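Local structure of putative secreted protein (Streptomyces sp. SirexAA-E, 4PEY) at residues Asn118-Gln130 with Gly141-Gly155. The protein hydrolyses laminarin and laminarioligosaccharides as an exo-beta-1,3-glucanase of glycoside hydrolase family 55, yielding glucose and laminaribiose. The protein carries 1 engineered substitution. Numbering follows the deposited sequence. Where two conformers were deposited one is given.
Sequences NPVNGTNRWAVSQ and GGLNLAPDGYGWASG. With BGC (beta-D-glucopyranose), chain C; BGC (beta-D-glucopyranose), chain B; BGC (beta-D-glucopyranose), chain D.
R125 NH2, in one of the two conformers modelled for this arginine, gives a hydrogen bond to A146 O at 2.9 Å, the acceptor lying in the guanidinium plane, and a second to a water that also takes one from N144 ND2 and gives one to P147 O. The guanidinium reaches A146 because the chain, with CG anti to the backbone N, bends at chi3 (-49°). From the other side of the group, still in its plane, NE donates to O2 of the chain C glucose at 2.9 Å, nearly straight at 167°. D148 lies over one face with CB near the rim, its carboxylate turned 22° from the guanidinium plane; at 4.2 Å from R125 NH1, D148 OD1 offers charge attraction but no salt bridge. N144 OD1 turns back to A146 N in an Asx turn, holding the amide beside the arginine.

Strands 123-125 and 138-144 pair in parallel as neighbouring coils of a beta-helix, with N144 N bonded to N124 O at 2.8 Å. Farther on, toward the substrate site where W152 lays its ring face against the chain B glucose, S129 OG accepts from S154 N at 3.0 Å and also bonds A104 O. Q130 CD packs 3.2 Å from S154 O, while the Q130 amide, whose strongest polar partner is Q456, donates through NE2 to O2 of another glucose. With an alanine here, that sugar hydroxyl would probably lose this donor and S154 O some of its cover. Polar groups that join the segments thus also present donors to sugar hydroxyls at two separate glucan sites.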
ATOM      1  N   ASN A 118      22.082   3.140 -10.374  1.00 13.60           N
ATOM      2  CA  ASN A 118      22.872   2.738 -11.534  1.00 14.59           C
ATOM      3  C   ASN A 118      23.237   1.261 -11.339  1.00 15.53           C
ATOM      4  O   ASN A 118      24.333   0.952 -10.863  1.00 15.53           O
ATOM      5  CB  ASN A 118      24.123   3.624 -11.659  1.00 12.78           C
ATOM      6  CG  ASN A 118      24.936   3.340 -12.912  1.00 13.58           C
ATOM      7  OD1 ASN A 118      24.417   2.841 -13.914  1.00 15.73           O
ATOM      8  ND2 ASN A 118      26.223   3.678 -12.865  1.00 13.66           N
ATOM      9  N   PRO A 119      22.293   0.344 -11.647  1.00 13.49           N
ATOM     10  CA  PRO A 119      22.451  -1.062 -11.226  1.00 13.66           C
ATOM     11  C   PRO A 119      23.630  -1.766 -11.899  1.00 14.01           C
ATOM     12  O   PRO A 119      23.898  -1.523 -13.084  1.00 15.46           O
ATOM     13  CB  PRO A 119      21.114  -1.708 -11.619  1.00 14.94           C
ATOM     14  CG  PRO A 119      20.549  -0.822 -12.678  1.00 16.63           C
ATOM     15  CD  PRO A 119      21.020   0.575 -12.352  1.00 16.26           C
ATOM     16  N   VAL A 120      24.303  -2.644 -11.156  1.00 14.25           N
ATOM     17  CA  VAL A 120      25.600  -3.162 -11.594  0.58 15.73           C
ATOM     18  C   VAL A 120      25.532  -3.985 -12.895  1.00 18.41           C
ATOM     19  O   VAL A 120      26.474  -3.954 -13.686  1.00 24.06           O
ATOM     20  CB  VAL A 120      26.282  -4.003 -10.470  0.58 17.60           C
ATOM     21  CG1 VAL A 120      25.566  -5.315 -10.247  0.58 18.44           C
ATOM     22  CG2 VAL A 120      27.748  -4.256 -10.796  0.58 19.62           C
ATOM     23  N   ASN A 121      24.436  -4.704 -13.143  1.00 17.23           N
ATOM     24  CA  ASN A 121      24.351  -5.446 -14.409  1.00 16.62           C
ATOM     25  C   ASN A 121      23.397  -4.787 -15.400  1.00 16.14           C
ATOM     26  O   ASN A 121      23.013  -5.390 -16.407  1.00 18.46           O
ATOM     27  CB  ASN A 121      23.964  -6.929 -14.178  1.00 18.37           C
ATOM     28  CG  ASN A 121      22.487  -7.143 -13.828  1.00 21.02           C
ATOM     29  OD1 ASN A 121      21.677  -6.221 -13.820  1.00 18.66           O
ATOM     30  ND2 ASN A 121      22.138  -8.396 -13.547  1.00 24.02           N
ATOM     31  N   GLY A 122      23.028  -3.544 -15.107  1.00 16.34           N
ATOM     32  CA  GLY A 122      22.121  -2.801 -15.960  1.00 15.64           C
ATOM     33  C   GLY A 122      20.662  -2.904 -15.544  1.00 13.60           C
ATOM     34  O   GLY A 122      19.813  -2.175 -16.070  1.00 15.70           O
ATOM     35  N   THR A 123      20.366  -3.799 -14.602  1.00 12.76           N
ATOM     36  CA  THR A 123      18.987  -4.022 -14.165  1.00 14.19           C
ATOM     37  C   THR A 123      18.896  -4.158 -12.655  1.00 13.66           C
ATOM     38  O   THR A 123      19.597  -4.972 -12.058  1.00 16.37           O
ATOM     39  CB  THR A 123      18.385  -5.287 -14.826  1.00 15.81           C
ATOM     40  OG1 THR A 123      18.414  -5.138 -16.252  1.00 19.66           O
ATOM     41  CG2 THR A 123      16.947  -5.503 -14.383  1.00 14.84           C
ATOM     42  N   ASN A 124      18.026  -3.360 -12.040  1.00 11.94           N
ATOM     43  CA  ASN A 124      17.766  -3.470 -10.610  1.00 12.74           C
ATOM     44  C   ASN A 124      16.645  -4.471 -10.360  1.00 12.74           C
ATOM     45  O   ASN A 124      15.644  -4.441 -11.069  1.00 13.44           O
ATOM     46  CB  ASN A 124      17.381  -2.105 -10.025  1.00 11.82           C
ATOM     47  CG  ASN A 124      17.435  -2.088  -8.518  1.00 11.59           C
ATOM     48  OD1 ASN A 124      18.505  -1.915  -7.934  1.00 12.87           O
ATOM     49  ND2 ASN A 124      16.283  -2.272  -7.873  1.00 14.21           N
ATOM     50  N   ARG A 125      16.791  -5.340  -9.359  1.00 12.23           N
ATOM     51  CA  ARG A 125      15.736  -6.303  -9.039  0.52 13.20           C
ATOM     52  C   ARG A 125      14.975  -5.905  -7.780  1.00 11.66           C
ATOM     53  O   ARG A 125      15.558  -5.807  -6.689  1.00 12.82           O
ATOM     54  CB  ARG A 125      16.302  -7.716  -8.862  0.52 14.22           C
ATOM     55  CG  ARG A 125      15.207  -8.764  -8.645  0.52 15.05           C
ATOM     56  CD  ARG A 125      15.755 -10.088  -8.128  0.52 17.04           C
ATOM     57  NE  ARG A 125      16.902 -10.547  -8.907  0.52 18.96           N
ATOM     58  CZ  ARG A 125      16.812 -11.191 -10.065  0.52 20.75           C
ATOM     59  NH1 ARG A 125      17.914 -11.571 -10.696  0.52 21.83           N
ATOM     60  NH2 ARG A 125      15.623 -11.452 -10.594  0.52 21.32           N
ATOM     61  N   TRP A 126      13.668  -5.688  -7.936  1.00 12.38           N
ATOM     62  CA  TRP A 126      12.768  -5.335  -6.827  1.00 12.69           C
ATOM     63  C   TRP A 126      11.630  -6.362  -6.805  1.00 13.32           C
ATOM     64  O   TRP A 126      10.503  -6.084  -7.229  1.00 13.69           O
ATOM     65  CB  TRP A 126      12.251  -3.894  -6.994  1.00 14.11           C
ATOM     66  CG  TRP A 126      11.404  -3.324  -5.870  1.00 14.21           C
ATOM     67  CD1 TRP A 126      10.055  -3.091  -5.898  1.00 15.25           C
ATOM     68  CD2 TRP A 126      11.857  -2.888  -4.578  1.00 14.82           C
ATOM     69  NE1 TRP A 126       9.640  -2.550  -4.707  1.00 15.96           N
ATOM     70  CE2 TRP A 126      10.723  -2.417  -3.876  1.00 14.84           C
ATOM     71  CE3 TRP A 126      13.106  -2.854  -3.947  1.00 14.51           C
ATOM     72  CZ2 TRP A 126      10.803  -1.918  -2.570  1.00 15.75           C
ATOM     73  CZ3 TRP A 126      13.184  -2.352  -2.649  1.00 15.08           C
ATOM     74  CH2 TRP A 126      12.034  -1.898  -1.975  1.00 15.26           C
ATOM     75  N   ALA A 127      11.943  -7.568  -6.337  1.00 12.27           N
ATOM     76  CA  ALA A 127      11.016  -8.695  -6.440  1.00 13.23           C
ATOM     77  C   ALA A 127      10.149  -8.806  -5.194  1.00 13.20           C
ATOM     78  O   ALA A 127      10.394  -9.633  -4.310  1.00 13.92           O
ATOM     79  CB  ALA A 127      11.782  -9.987  -6.682  1.00 14.78           C
ATOM     80  N   VAL A 128       9.125  -7.964  -5.142  1.00 12.06           N
ATOM     81  CA  VAL A 128       8.318  -7.802  -3.946  1.00 11.23           C
ATOM     82  C   VAL A 128       6.894  -8.275  -4.151  1.00 12.27           C
ATOM     83  O   VAL A 128       6.437  -8.442  -5.292  1.00 12.46           O
ATOM     84  CB  VAL A 128       8.286  -6.327  -3.510  1.00 10.96           C
ATOM     85  CG1 VAL A 128       9.698  -5.855  -3.175  1.00 13.07           C
ATOM     86  CG2 VAL A 128       7.677  -5.457  -4.612  1.00 11.33           C
ATOM     87  N   SER A 129       6.184  -8.496  -3.050  1.00 10.56           N
ATOM     88  CA  SER A 129       4.730  -8.594  -3.140  1.00 10.52           C
ATOM     89  C   SER A 129       4.119  -7.370  -2.465  1.00 10.78           C
ATOM     90  O   SER A 129       4.582  -6.249  -2.713  1.00 11.50           O
ATOM     91  CB  SER A 129       4.235  -9.915  -2.558  1.00 13.11           C
ATOM     92  OG  SER A 129       4.653 -10.952  -3.442  1.00 12.92           O
ATOM     93  N   GLN A 130       3.089  -7.546  -1.642  1.00 11.49           N
ATOM     94  CA  GLN A 130       2.330  -6.388  -1.156  1.00 11.53           C
ATOM     95  C   GLN A 130       3.043  -5.557  -0.080  1.00  9.95           C
ATOM     96  O   GLN A 130       3.938  -6.049   0.623  1.00 11.26           O
ATOM     97  CB  GLN A 130       0.957  -6.842  -0.642  1.00 10.58           C
ATOM     98  CG  GLN A 130       0.048  -7.443  -1.724  1.00 10.54           C
ATOM     99  CD  GLN A 130       0.087  -8.972  -1.756  1.00 11.29           C
ATOM    100  OE1 GLN A 130       1.037  -9.593  -1.271  1.00 12.32           O
ATOM    101  NE2 GLN A 130      -0.959  -9.581  -2.314  1.00 11.46           N
ATOM    102  N   GLY A 141      18.546   2.338 -15.938  1.00 13.41           N
ATOM    103  CA  GLY A 141      18.661   0.970 -16.406  1.00 13.48           C
ATOM    104  C   GLY A 141      17.275   0.363 -16.383  1.00 14.14           C
ATOM    105  O   GLY A 141      16.274   1.088 -16.341  1.00 14.75           O
ATOM    106  N   GLY A 142      17.216  -0.964 -16.386  1.00 13.39           N
ATOM    107  CA  GLY A 142      15.958  -1.679 -16.308  1.00 13.44           C
ATOM    108  C   GLY A 142      15.570  -2.010 -14.883  1.00 13.99           C
ATOM    109  O   GLY A 142      16.375  -1.861 -13.949  1.00 13.91           O
ATOM    110  N   LEU A 143      14.332  -2.476 -14.720  1.00 13.03           N
ATOM    111  CA  LEU A 143      13.815  -2.855 -13.416  1.00 12.77           C
ATOM    112  C   LEU A 143      13.121  -4.205 -13.546  1.00 14.41           C
ATOM    113  O   LEU A 143      12.110  -4.325 -14.240  1.00 14.67           O
ATOM    114  CB  LEU A 143      12.855  -1.780 -12.885  1.00 14.45           C
ATOM    115  CG  LEU A 143      12.255  -1.995 -11.493  1.00 13.41           C
ATOM    116  CD1 LEU A 143      13.334  -1.964 -10.404  1.00 13.46           C
ATOM    117  CD2 LEU A 143      11.171  -0.957 -11.208  1.00 12.39           C
ATOM    118  N   ASN A 144      13.694  -5.219 -12.904  1.00 14.39           N
ATOM    119  CA  ASN A 144      13.147  -6.574 -12.895  1.00 13.75           C
ATOM    120  C   ASN A 144      12.319  -6.767 -11.634  1.00 12.83           C
ATOM    121  O   ASN A 144      12.843  -6.636 -10.528  1.00 14.31           O
ATOM    122  CB  ASN A 144      14.291  -7.602 -12.962  1.00 12.56           C
ATOM    123  CG  ASN A 144      13.808  -9.040 -13.103  1.00 14.84           C
ATOM    124  OD1 ASN A 144      12.627  -9.351 -12.936  1.00 14.90           O
ATOM    125  ND2 ASN A 144      14.742  -9.933 -13.402  1.00 18.76           N
ATOM    126  N   LEU A 145      11.032  -7.072 -11.788  1.00 11.30           N
ATOM    127  CA  LEU A 145      10.144  -7.212 -10.637  1.00 11.92           C
ATOM    128  C   LEU A 145       9.988  -8.656 -10.169  1.00 12.83           C
ATOM    129  O   LEU A 145       9.243  -8.931  -9.225  1.00 13.36           O
ATOM    130  CB  LEU A 145       8.762  -6.636 -10.964  1.00 13.56           C
ATOM    131  CG  LEU A 145       8.760  -5.197 -11.486  1.00 13.22           C
ATOM    132  CD1 LEU A 145       7.326  -4.747 -11.772  1.00 12.63           C
ATOM    133  CD2 LEU A 145       9.430  -4.269 -10.479  1.00 15.36           C
ATOM    134  N   ALA A 146      10.694  -9.575 -10.816  1.00 13.31           N
ATOM    135  CA  ALA A 146      10.516 -10.998 -10.531  1.00 14.97           C
ATOM    136  C   ALA A 146      11.707 -11.575  -9.770  1.00 13.98           C
ATOM    137  O   ALA A 146      12.839 -11.133  -9.955  1.00 14.68           O
ATOM    138  CB  ALA A 146      10.289 -11.776 -11.836  1.00 15.71           C
ATOM    139  N   PRO A 147      11.457 -12.570  -8.908  1.00 14.69           N
ATOM    140  CA  PRO A 147      12.577 -13.201  -8.207  1.00 15.60           C
ATOM    141  C   PRO A 147      13.457 -13.964  -9.186  1.00 17.73           C
ATOM    142  O   PRO A 147      12.989 -14.340 -10.267  1.00 17.17           O
ATOM    143  CB  PRO A 147      11.884 -14.150  -7.220  1.00 17.11           C
ATOM    144  CG  PRO A 147      10.565 -14.459  -7.866  1.00 16.56           C
ATOM    145  CD  PRO A 147      10.162 -13.173  -8.546  1.00 15.53           C
ATOM    146  N   ASP A 148      14.719 -14.172  -8.822  1.00 18.57           N
ATOM    147  CA  ASP A 148      15.603 -14.988  -9.634  1.00 19.91           C
ATOM    148  C   ASP A 148      14.985 -16.374  -9.742  1.00 21.25           C
ATOM    149  O   ASP A 148      14.678 -16.999  -8.725  1.00 21.96           O
ATOM    150  CB  ASP A 148      17.000 -15.048  -9.016  1.00 22.38           C
ATOM    151  CG  ASP A 148      18.040 -15.593  -9.968  1.00 29.23           C
ATOM    152  OD1 ASP A 148      17.734 -15.768 -11.166  1.00 31.71           O
ATOM    153  OD2 ASP A 148      19.176 -15.831  -9.515  1.00 32.61           O
ATOM    154  N   GLY A 149      14.770 -16.833 -10.972  1.00 21.02           N
ATOM    155  CA  GLY A 149      14.130 -18.114 -11.209  1.00 20.96           C
ATOM    156  C   GLY A 149      12.689 -17.985 -11.674  1.00 21.65           C
ATOM    157  O   GLY A 149      12.067 -18.971 -12.061  1.00 22.35           O
ATOM    158  N   TYR A 150      12.161 -16.764 -11.609  1.00 21.02           N
ATOM    159  CA  TYR A 150      10.807 -16.432 -12.074  1.00 19.67           C
ATOM    160  C   TYR A 150       9.703 -17.165 -11.315  1.00 19.17           C
ATOM    161  O   TYR A 150       8.677 -17.531 -11.893  1.00 20.73           O
ATOM    162  CB  TYR A 150      10.671 -16.705 -13.575  1.00 21.34           C
ATOM    163  CG  TYR A 150      11.718 -16.005 -14.420  1.00 25.71           C
ATOM    164  CD1 TYR A 150      12.656 -16.733 -15.143  1.00 28.25           C
ATOM    165  CD2 TYR A 150      11.779 -14.618 -14.476  1.00 26.29           C
ATOM    166  CE1 TYR A 150      13.614 -16.094 -15.910  1.00 29.46           C
ATOM    167  CE2 TYR A 150      12.735 -13.972 -15.237  1.00 26.71           C
ATOM    168  CZ  TYR A 150      13.650 -14.713 -15.952  1.00 29.88           C
ATOM    169  OH  TYR A 150      14.603 -14.071 -16.714  1.00 32.18           O
ATOM    170  N   GLY A 151       9.910 -17.349 -10.016  1.00 17.09           N
ATOM    171  CA  GLY A 151       8.908 -17.947  -9.149  1.00 16.17           C
ATOM    172  C   GLY A 151       7.741 -17.012  -8.852  1.00 16.02           C
ATOM    173  O   GLY A 151       7.638 -15.922  -9.413  1.00 16.54           O
ATOM    174  N   TRP A 152       6.863 -17.438  -7.953  1.00 15.36           N
ATOM    175  CA  TRP A 152       5.623 -16.721  -7.685  1.00 14.08           C
ATOM    176  C   TRP A 152       5.848 -15.323  -7.105  1.00 13.60           C
ATOM    177  O   TRP A 152       6.724 -15.117  -6.262  1.00 15.08           O
ATOM    178  CB  TRP A 152       4.752 -17.516  -6.718  1.00 15.96           C
ATOM    179  CG  TRP A 152       4.282 -18.851  -7.216  1.00 18.45           C
ATOM    180  CD1 TRP A 152       4.500 -19.413  -8.449  1.00 20.13           C
ATOM    181  CD2 TRP A 152       3.507 -19.792  -6.477  1.00 19.95           C
ATOM    182  NE1 TRP A 152       3.901 -20.653  -8.512  1.00 21.47           N
ATOM    183  CE2 TRP A 152       3.282 -20.906  -7.314  1.00 21.11           C
ATOM    184  CE3 TRP A 152       2.975 -19.801  -5.183  1.00 19.80           C
ATOM    185  CZ2 TRP A 152       2.553 -22.015  -6.897  1.00 22.69           C
ATOM    186  CZ3 TRP A 152       2.250 -20.904  -4.770  1.00 22.29           C
ATOM    187  CH2 TRP A 152       2.046 -21.995  -5.624  1.00 23.26           C
ATOM    188  N   ALA A 153       5.034 -14.368  -7.539  1.00 12.68           N
ATOM    189  CA  ALA A 153       5.150 -13.000  -7.043  1.00 12.87           C
ATOM    190  C   ALA A 153       3.817 -12.278  -7.165  1.00 13.53           C
ATOM    191  O   ALA A 153       3.106 -12.452  -8.160  1.00 14.05           O
ATOM    192  CB  ALA A 153       6.248 -12.247  -7.800  1.00 16.11           C
ATOM    193  N   SER A 154       3.494 -11.456  -6.163  1.00 11.69           N
ATOM    194  CA  SER A 154       2.191 -10.791  -6.096  1.00 13.32           C
ATOM    195  C   SER A 154       2.277  -9.335  -5.604  1.00 12.41           C
ATOM    196  O   SER A 154       1.719  -8.984  -4.558  1.00 12.38           O
ATOM    197  CB  SER A 154       1.253 -11.609  -5.195  1.00 12.59           C
ATOM    198  OG  SER A 154      -0.034 -11.020  -5.072  1.00 12.71           O
ATOM    199  N   GLY A 155       2.975  -8.491  -6.367  1.00 11.62           N
ATOM    200  CA  GLY A 155       3.071  -7.067  -6.068  1.00 10.74           C
ATOM    201  C   GLY A 155       1.881  -6.314  -6.648  1.00 11.47           C
ATOM    202  O   GLY A 155       0.844  -6.921  -6.917  1.00 13.26           O
TER
HETATM  203  C2  BGC C   3      20.490  -9.102  -7.440  0.93 27.31           C
HETATM  204  C3  BGC C   3      20.883  -8.702  -8.858  0.93 26.38           C
HETATM  205  C4  BGC C   3      22.196  -7.915  -8.869  0.93 26.01           C
HETATM  206  C5  BGC C   3      23.263  -8.624  -8.040  0.93 29.62           C
HETATM  207  C6  BGC C   3      24.510  -7.762  -7.879  0.93 32.44           C
HETATM  208  C1  BGC C   3      21.665  -9.796  -6.763  0.93 29.29           C
HETATM  209  O2  BGC C   3      19.363  -9.962  -7.465  0.93 24.12           O
HETATM  210  O3  BGC C   3      19.847  -7.936  -9.420  0.93 23.98           O
HETATM  211  O4  BGC C   3      22.659  -7.772 -10.197  0.93 28.07           O
HETATM  212  O5  BGC C   3      22.771  -8.919  -6.752  0.93 27.17           O
HETATM  213  O6  BGC C   3      25.609  -8.568  -7.516  0.93 34.15           O
HETATM  214  C2  BGC B   1       0.510 -17.649  -8.890  1.00 17.03           C
HETATM  215  C3  BGC B   1       0.126 -18.504  -7.688  1.00 15.62           C
HETATM  216  C4  BGC B   1      -0.778 -19.651  -8.118  1.00 16.95           C
HETATM  217  C5  BGC B   1      -0.091 -20.414  -9.244  1.00 17.34           C
HETATM  218  C6  BGC B   1      -0.949 -21.576  -9.726  1.00 23.74           C
HETATM  219  C1  BGC B   1       1.062 -18.517 -10.018  1.00 18.38           C
HETATM  220  O1  BGC B   1       1.257 -17.713 -11.162  1.00 23.88           O
HETATM  221  O2  BGC B   1       1.466 -16.685  -8.508  1.00 17.66           O
HETATM  222  O3  BGC B   1      -0.579 -17.620  -6.732  1.00 15.58           O
HETATM  223  O4  BGC B   1      -1.021 -20.509  -7.019  1.00 19.72           O
HETATM  224  O5  BGC B   1       0.123 -19.530 -10.318  1.00 20.16           O
HETATM  225  O6  BGC B   1      -0.209 -22.317 -10.679  1.00 26.43           O
HETATM  226  C2  BGC D   2      -0.731 -16.454  -4.673  1.00 14.67           C
HETATM  227  C3  BGC D   2      -0.722 -16.578  -3.156  1.00 15.44           C
HETATM  228  C4  BGC D   2      -1.497 -17.818  -2.736  1.00 17.08           C
HETATM  229  C5  BGC D   2      -0.938 -19.032  -3.459  1.00 17.39           C
HETATM  230  C6  BGC D   2      -1.702 -20.286  -3.056  1.00 22.19           C
HETATM  231  C1  BGC D   2      -0.311 -17.752  -5.352  1.00 14.53           C
HETATM  232  O2  BGC D   2       0.180 -15.442  -5.046  1.00 15.22           O
HETATM  233  O3  BGC D   2      -1.361 -15.372  -2.683  0.51 17.62           O
HETATM  234  O4  BGC D   2      -1.411 -17.963  -1.331  1.00 19.33           O
HETATM  235  O5  BGC D   2      -1.073 -18.837  -4.857  1.00 16.42           O
HETATM  236  O6  BGC D   2      -1.125 -21.408  -3.691  1.00 23.81           O
HETATM  237  O   HOH W   1      14.240 -12.786 -12.465  1.00 27.04           O